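Local coordinates for omega-class glutathione S-transferase (PDB 3WD6), which binds glutathione and, as an omega-class member of its superfamily, probably catalyses glutathione transfer and glutathione-dependent reduction of dehydroascorbate, at residues F186-A191 with E229-F234; N214-S219 with Q223-L228; A127-L132 with H152-F157. All coordinates share one frame; numbering follows the deposited sequence.

Contact 1. Residues F186-A191 with E229-F234; sequences FERLRA and EILAKF
L231 sets its CG anti to the backbone N (chi1 -176°), which carries its branched end from helix 228-240 toward segment 186-191, while R188 holds CG beside its own backbone N and bends at chi2 (136°). These torsions bring L231 CD2 to within 4.1 Å of R188 CG, and the two side chains cross at about a right angle. The arginine thus offers only the aliphatic base of its chain to the leucine. The same methyl, CD2, lies 4.2 Å from A191 CB and 4.4 Å from E187 O, and it is the one atom of L231 common to all three approaches. The backbones come nearest at A191 and A232, whose CA atoms are 6.2 Å apart. No hydrogen bond spans the two segments.

The polar ends are committed to other partners. R188 NH1 bonds to Q42 OE1 and P184 O, and NH2 to Y37 O; E187 bonds to Q42, W183 and the backbone N of I226. Within 186-191, R190 NH1 donates to E187 O over 3.1 Å, on a lone pair in the carbonyl plane, although the N-H...O angle of 140° is bent.

The contact lies in the all-helical part of the glutathione transferase fold beside the glutathione pocket, for the R188 side chain is about 6 Å from that of C38 and about 7 Å from bound glutathione. Its chemistry is therefore divided: dispersion between aliphatic groups joins the two segments, whereas the polar ends of E187 and R188 are met by several hydrogen bonds, of which those to Q42 and Y37 reach into the thioredoxin-like domain.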
# COMPACT_ATOMS: atom_id res chain seq x y z
N PHE A 186 2.66 7.47 0.61
CA PHE A 186 2.93 8.61 -0.25
C PHE A 186 1.78 8.88 -1.24
O PHE A 186 1.47 10.06 -1.53
CB PHE A 186 4.27 8.45 -0.97
CG PHE A 186 5.45 8.57 -0.05
CD1 PHE A 186 5.45 9.50 1.00
CD2 PHE A 186 6.55 7.74 -0.20
CE1 PHE A 186 6.54 9.61 1.88
CE2 PHE A 186 7.66 7.84 0.66
CZ PHE A 186 7.64 8.78 1.70
N GLU A 187 1.16 7.82 -1.76
CA GLU A 187 0.05 8.01 -2.69
C GLU A 187 -1.04 8.79 -1.97
O GLU A 187 -1.68 9.68 -2.55
CB GLU A 187 -0.50 6.66 -3.21
CG GLU A 187 -1.59 6.85 -4.29
CD GLU A 187 -1.97 5.57 -5.05
OE1 GLU A 187 -3.17 5.40 -5.38
OE2 GLU A 187 -1.08 4.74 -5.35
N ARG A 188 -1.24 8.45 -0.70
CA ARG A 188 -2.30 9.05 0.12
C ARG A 188 -1.93 10.46 0.59
O ARG A 188 -2.79 11.34 0.68
CB ARG A 188 -2.66 8.14 1.30
CG ARG A 188 -3.67 7.03 0.94
CD ARG A 188 -3.30 5.66 1.51
NE ARG A 188 -4.20 4.61 1.04
CZ ARG A 188 -3.97 3.83 -0.02
NH1 ARG A 188 -2.86 3.98 -0.72
NH2 ARG A 188 -4.84 2.90 -0.38
N LEU A 189 -0.64 10.69 0.85
CA LEU A 189 -0.17 12.00 1.31
C LEU A 189 -0.66 13.08 0.32
O LEU A 189 -1.04 14.18 0.72
CB LEU A 189 1.37 12.01 1.44
CG LEU A 189 2.16 13.24 1.94
CD1 LEU A 189 3.58 12.85 2.35
CD2 LEU A 189 2.19 14.38 0.91
N ARG A 190 -0.66 12.72 -0.96
CA ARG A 190 -1.11 13.61 -2.03
C ARG A 190 -2.54 14.16 -1.79
O ARG A 190 -2.82 15.33 -2.10
CB ARG A 190 -1.00 12.90 -3.39
CG ARG A 190 0.41 12.90 -3.97
CD ARG A 190 0.67 11.74 -4.95
NE ARG A 190 -0.08 11.80 -6.21
CZ ARG A 190 -1.16 11.05 -6.49
NH1 ARG A 190 -1.63 10.20 -5.59
NH2 ARG A 190 -1.76 11.15 -7.67
N ALA A 191 -3.42 13.34 -1.23
CA ALA A 191 -4.80 13.78 -0.97
C ALA A 191 -4.94 14.54 0.34
O ALA A 191 -5.94 15.21 0.57
CB ALA A 191 -5.76 12.62 -1.01
N GLU A 229 -9.60 12.72 -6.78
CA GLU A 229 -10.93 13.16 -6.38
C GLU A 229 -11.72 11.97 -5.85
O GLU A 229 -12.53 12.11 -4.94
CB GLU A 229 -11.67 13.85 -7.53
CG GLU A 229 -12.15 12.90 -8.63
CD GLU A 229 -11.06 12.58 -9.64
OE1 GLU A 229 -9.86 12.83 -9.34
OE2 GLU A 229 -11.41 12.07 -10.73
N ILE A 230 -11.47 10.79 -6.41
CA ILE A 230 -12.13 9.59 -5.90
C ILE A 230 -11.62 9.23 -4.50
O ILE A 230 -12.40 8.80 -3.63
CB ILE A 230 -11.88 8.37 -6.80
CG1 ILE A 230 -12.43 8.63 -8.21
CG2 ILE A 230 -12.47 7.12 -6.14
CD1 ILE A 230 -13.94 8.85 -8.24
N LEU A 231 -10.32 9.37 -4.30
CA LEU A 231 -9.72 8.99 -3.03
C LEU A 231 -10.21 9.94 -1.94
O LEU A 231 -10.56 9.51 -0.84
CB LEU A 231 -8.19 8.97 -3.14
CG LEU A 231 -7.40 8.50 -1.92
CD1 LEU A 231 -7.79 7.09 -1.48
CD2 LEU A 231 -5.89 8.58 -2.20
N ALA A 232 -10.24 11.24 -2.25
CA ALA A 232 -10.79 12.23 -1.33
C ALA A 232 -12.25 11.94 -1.00
O ALA A 232 -12.65 12.05 0.16
CB ALA A 232 -10.64 13.64 -1.90
N LYS A 233 -13.05 11.58 -2.01
CA LYS A 233 -14.44 11.21 -1.75
C LYS A 233 -14.47 10.07 -0.75
O LYS A 233 -15.14 10.14 0.30
CB LYS A 233 -15.16 10.79 -3.03
CG LYS A 233 -16.65 11.20 -3.05
CD LYS A 233 -17.54 10.23 -3.85
CE LYS A 233 -17.98 10.81 -5.20
NZ LYS A 233 -19.35 10.35 -5.57
N PHE A 234 -13.73 9.01 -1.06
CA PHE A 234 -13.68 7.85 -0.19
C PHE A 234 -13.33 8.24 1.25
O PHE A 234 -14.06 7.93 2.19
CB PHE A 234 -12.69 6.81 -0.73
CG PHE A 234 -12.67 5.54 0.05
CD1 PHE A 234 -13.67 4.58 -0.16
CD2 PHE A 234 -11.69 5.30 1.00
CE1 PHE A 234 -13.68 3.39 0.57
CE2 PHE A 234 -11.69 4.13 1.73
CZ PHE A 234 -12.69 3.16 1.51

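Contact 2. Residues N214-S219 with Q223-L228; sequences NMLKDS and QYLIPL. With EDO (1,2-ethanediol), chain H.
S219 and Q223 bring their CA atoms within 6.0 Å across the short helix 219-222, where Q223 N gives a weak bond of 3.4 Å to S219 O, in the i-to-i+4 spacing of a helical turn. D218 is the N-cap of that helix: its OD2 accepts from the backbone N of A220 and also bonds to Y180 OH.

The side chain of Q223 reinforces the closure. Its CG lies between the backbone N and the carbonyl carbon (chi1 65°), folding the amide back so that NE2 donates to S219 O at 2.8 Å. The N-H...O angle is 160° and the acceptor lies in the amide plane, but the donor stands 47° out of the S219 carbonyl plane, away from a lone pair. One carbonyl thus takes two bonds from one residue, the side-chain bond being the shorter.

L216 and L225 meet at about a right angle, L216 CD2 lying 3.8 Å from L225 CD2 and 4.0 Å from L225 CD1. This surface contact joins helix 206-216 and the residues after it to the loop leading into helix 228-240. On the other branch of the Q223 amide, OE1 accepts a 2.6 Å hydrogen bond from O2 of a 1,2-ethanediol, probably from the crystallisation liquor.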
# COMPACT_ATOMS: atom_id res chain seq x y z
N ASN A 214 8.34 10.91 -9.59
CA ASN A 214 8.91 9.80 -10.35
C ASN A 214 8.16 8.50 -10.06
O ASN A 214 7.91 7.70 -10.96
CB ASN A 214 10.41 9.66 -10.09
CG ASN A 214 11.21 10.83 -10.66
OD1 ASN A 214 10.92 11.31 -11.76
ND2 ASN A 214 12.21 11.30 -9.92
N MET A 215 7.78 8.28 -8.81
CA MET A 215 7.09 7.04 -8.47
C MET A 215 5.75 6.89 -9.24
O MET A 215 5.42 5.81 -9.75
CB MET A 215 6.91 6.91 -6.96
CG MET A 215 8.18 6.40 -6.22
SD MET A 215 8.60 4.64 -6.50
CE MET A 215 7.25 3.86 -5.59
N LEU A 216 5.03 8.00 -9.34
CA LEU A 216 3.76 8.07 -10.06
C LEU A 216 3.91 7.56 -11.49
O LEU A 216 2.94 7.09 -12.09
CB LEU A 216 3.25 9.51 -10.11
CG LEU A 216 2.74 10.01 -8.76
CD1 LEU A 216 2.47 11.51 -8.80
CD2 LEU A 216 1.49 9.23 -8.34
N LYS A 217 5.11 7.66 -12.03
CA LYS A 217 5.34 7.24 -13.41
C LYS A 217 5.79 5.79 -13.54
O LYS A 217 5.91 5.27 -14.65
CB LYS A 217 6.34 8.17 -14.11
CG LYS A 217 5.78 9.50 -14.54
CD LYS A 217 6.94 10.40 -14.97
CE LYS A 217 6.62 11.89 -14.83
NZ LYS A 217 5.92 12.34 -16.05
N ASP A 218 6.08 5.14 -12.41
CA ASP A 218 6.42 3.71 -12.48
C ASP A 218 5.17 2.89 -12.82
O ASP A 218 4.10 3.05 -12.20
CB ASP A 218 7.03 3.22 -11.16
CG ASP A 218 7.43 1.76 -11.23
OD1 ASP A 218 8.47 1.46 -11.87
OD2 ASP A 218 6.68 0.91 -10.70
N SER A 219 5.28 1.99 -13.81
CA SER A 219 4.06 1.32 -14.29
C SER A 219 3.36 0.45 -13.24
O SER A 219 2.15 0.19 -13.38
CB SER A 219 4.30 0.51 -15.57
OG SER A 219 5.33 -0.44 -15.38
N GLN A 223 -0.72 2.00 -12.96
CA GLN A 223 -1.86 1.23 -13.44
C GLN A 223 -2.86 0.99 -12.30
O GLN A 223 -4.00 0.62 -12.56
CB GLN A 223 -1.37 -0.10 -14.00
CG GLN A 223 -0.76 -0.96 -12.92
CD GLN A 223 -0.24 -2.29 -13.44
OE1 GLN A 223 -0.98 -3.29 -13.47
NE2 GLN A 223 1.04 -2.32 -13.86
N TYR A 224 -2.42 1.20 -11.06
CA TYR A 224 -3.28 0.98 -9.89
C TYR A 224 -3.67 2.30 -9.19
O TYR A 224 -4.38 2.27 -8.19
CB TYR A 224 -2.59 0.03 -8.88
CG TYR A 224 -3.48 -0.53 -7.78
CD1 TYR A 224 -4.59 -1.31 -8.09
CD2 TYR A 224 -3.19 -0.31 -6.43
CE1 TYR A 224 -5.43 -1.86 -7.08
CE2 TYR A 224 -4.02 -0.86 -5.40
CZ TYR A 224 -5.14 -1.63 -5.75
OH TYR A 224 -5.97 -2.17 -4.79
N LEU A 225 -3.18 3.43 -9.68
CA LEU A 225 -3.50 4.73 -9.06
C LEU A 225 -5.00 4.93 -8.82
O LEU A 225 -5.84 4.56 -9.67
CB LEU A 225 -3.00 5.88 -9.92
CG LEU A 225 -1.52 6.20 -9.79
CD1 LEU A 225 -1.16 7.38 -10.72
CD2 LEU A 225 -1.15 6.50 -8.31
N ILE A 226 -5.34 5.52 -7.68
CA ILE A 226 -6.70 5.97 -7.45
C ILE A 226 -6.79 7.46 -7.82
O ILE A 226 -6.06 8.29 -7.24
CB ILE A 226 -7.06 5.77 -5.98
CG1 ILE A 226 -6.90 4.28 -5.63
CG2 ILE A 226 -8.48 6.28 -5.67
CD1 ILE A 226 -7.12 3.95 -4.15
N PRO A 227 -7.66 7.81 -8.80
CA PRO A 227 -7.80 9.25 -9.12
C PRO A 227 -8.07 10.05 -7.83
O PRO A 227 -8.91 9.63 -7.01
CB PRO A 227 -9.02 9.29 -10.05
CG PRO A 227 -9.07 7.93 -10.67
CD PRO A 227 -8.61 6.98 -9.57
N LEU A 228 -7.35 11.15 -7.64
CA LEU A 228 -7.35 11.84 -6.34
C LEU A 228 -8.73 12.34 -5.86
O LEU A 228 -8.99 12.37 -4.64
CB LEU A 228 -6.33 12.98 -6.33
CG LEU A 228 -4.90 12.49 -6.05
CD1 LEU A 228 -3.88 13.59 -6.29
CD2 LEU A 228 -4.80 11.95 -4.61
C1 EDO H . 0.92 -7.43 -13.93
O1 EDO H . 1.34 -8.40 -12.93
C2 EDO H . -0.59 -7.16 -13.84
O2 EDO H . -0.90 -5.80 -14.18

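Contact 3. Residues A127-L132 with H152-F157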
# COMPACT_ATOMS: atom_id res chain seq x y z
N ALA A 127 6.25 3.97 9.65
CA ALA A 127 5.16 3.76 10.63
C ALA A 127 4.48 5.06 11.12
O ALA A 127 3.25 5.13 11.17
CB ALA A 127 5.63 2.91 11.82
N PRO A 128 5.29 6.09 11.47
CA PRO A 128 4.71 7.37 11.92
C PRO A 128 3.82 8.00 10.86
O PRO A 128 2.84 8.70 11.18
CB PRO A 128 5.95 8.25 12.16
CG PRO A 128 7.03 7.28 12.47
CD PRO A 128 6.76 6.07 11.60
N ILE A 129 4.15 7.76 9.59
CA ILE A 129 3.32 8.24 8.49
C ILE A 129 2.02 7.45 8.43
O ILE A 129 0.93 8.02 8.32
CB ILE A 129 4.06 8.11 7.15
CG1 ILE A 129 5.32 8.98 7.17
CG2 ILE A 129 3.12 8.46 5.96
CD1 ILE A 129 6.26 8.71 6.04
N GLN A 130 2.14 6.13 8.50
CA GLN A 130 0.98 5.25 8.52
C GLN A 130 0.09 5.68 9.67
O GLN A 130 -1.13 5.70 9.54
CB GLN A 130 1.43 3.81 8.71
CG GLN A 130 2.39 3.30 7.62
CD GLN A 130 3.02 1.94 7.97
OE1 GLN A 130 2.37 1.07 8.56
NE2 GLN A 130 4.30 1.77 7.64
N SER A 131 0.71 6.05 10.78
CA SER A 131 -0.01 6.42 12.00
C SER A 131 -0.74 7.76 11.88
O SER A 131 -1.92 7.86 12.21
CB SER A 131 0.97 6.46 13.18
OG SER A 131 0.27 6.73 14.38
N LEU A 132 -0.04 8.78 11.42
CA LEU A 132 -0.68 10.08 11.25
C LEU A 132 -1.88 9.99 10.31
O LEU A 132 -2.92 10.59 10.60
CB LEU A 132 0.30 11.11 10.70
CG LEU A 132 -0.34 12.49 10.56
CD1 LEU A 132 -0.78 13.01 11.93
CD2 LEU A 132 0.60 13.48 9.89
N HIS A 152 7.20 14.07 10.52
CA HIS A 152 8.28 14.82 9.88
C HIS A 152 9.64 14.18 10.06
O HIS A 152 10.48 14.26 9.17
CB HIS A 152 8.32 16.27 10.36
CG HIS A 152 7.27 17.13 9.74
ND1 HIS A 152 6.11 17.48 10.39
CD2 HIS A 152 7.20 17.69 8.51
CE1 HIS A 152 5.37 18.23 9.59
NE2 HIS A 152 6.01 18.37 8.45
N LYS A 153 9.85 13.57 11.22
CA LYS A 153 11.08 12.83 11.46
C LYS A 153 11.12 11.69 10.46
O LYS A 153 12.18 11.34 9.93
CB LYS A 153 11.09 12.22 12.87
CG LYS A 153 11.75 13.07 13.95
CD LYS A 153 12.07 12.22 15.21
CE LYS A 153 13.29 11.31 14.97
NZ LYS A 153 13.47 10.22 15.98
N ALA A 154 9.94 11.12 10.23
CA ALA A 154 9.80 10.00 9.32
C ALA A 154 10.22 10.43 7.92
O ALA A 154 11.07 9.79 7.28
CB ALA A 154 8.36 9.50 9.33
N LEU A 155 9.65 11.53 7.44
CA LEU A 155 9.98 12.04 6.12
C LEU A 155 11.47 12.39 6.03
O LEU A 155 12.14 12.01 5.06
CB LEU A 155 9.13 13.26 5.78
CG LEU A 155 7.62 13.02 5.89
CD1 LEU A 155 6.87 14.32 5.70
CD2 LEU A 155 7.14 11.96 4.90
N ASP A 156 11.99 13.10 7.04
CA ASP A 156 13.40 13.48 7.06
C ASP A 156 14.29 12.27 6.85
O ASP A 156 15.22 12.29 6.02
CB ASP A 156 13.78 14.17 8.38
CG ASP A 156 13.12 15.52 8.57
OD1 ASP A 156 12.68 16.13 7.56
OD2 ASP A 156 13.04 16.00 9.73
N PHE A 157 14.01 11.21 7.61
CA PHE A 157 14.85 10.02 7.60
C PHE A 157 14.83 9.40 6.21
O PHE A 157 15.89 9.07 5.65
CB PHE A 157 14.36 9.01 8.63
CG PHE A 157 15.17 7.75 8.69
CD1 PHE A 157 16.30 7.67 9.50
CD2 PHE A 157 14.81 6.63 7.94
CE1 PHE A 157 17.05 6.50 9.57
CE2 PHE A 157 15.56 5.45 8.01
CZ PHE A 157 16.69 5.39 8.83
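I129 and L155 cross at about a right angle, their ends meeting between helices 127-138 and 145-165 of the C-terminal helical bundle of the glutathione transferase fold. Over the segments 127-132 and 152-157 the axes approach to 8.6 Å and run broadly antiparallel, with 141° between their N-to-C directions.

The spacing is closest near P128 and A154, whose CA atoms are 6.3 Å apart. P128 and A154 both direct CB at the opposing helix, and P128 CB meets A154 CB at 3.9 Å; the ring of P128 adds a longer approach through CG. The small methyl of A154 is also touched by I129, whose CG1 comes to 3.8 Å, so that A154 CB packs against two consecutive residues of the facing helix.

I129 reaches past this point because its longer branch lies anti to the carbonyl carbon (chi1 -62°), which leaves CG2 anti to the backbone N. L155 CB does not point straight across, but its side chain turns inward and brings CD2 to the isoleucine. The interface between the segments is wholly apolar, with no hydrogen bond across it, and its I129, A154 and L155 are buried. Aromatic residues adjoin it: W185 and Y151 touch I129, while F186 and Y205 touch L155. The shortest approach across the segments is I129 CD1 to L155 CD2, 3.6 Å.

Overall arrangement
Contacts 1 and 3 are buried, whereas contact 2 is at the surface. Helix 177-189 connects the three: it supplies E187 and R188 to contact 1, its F186 CE1 lies 3.9 Å from L155 CD2 of contact 3, and its E187 OE2 packs 3.4 Å from L225 CD2 of contact 2. Contact 2 is nested within the chain loop closed by contact 1, their centres about 12 Å apart; contact 3 closes earlier and does not touch contact 2. Chemistry follows place: contact 3 is purely apolar, contact 1 combines apolar packing with buried charges bonded to outside partners near glutathione, and contact 2 alone has hydrogen bonds across its segments.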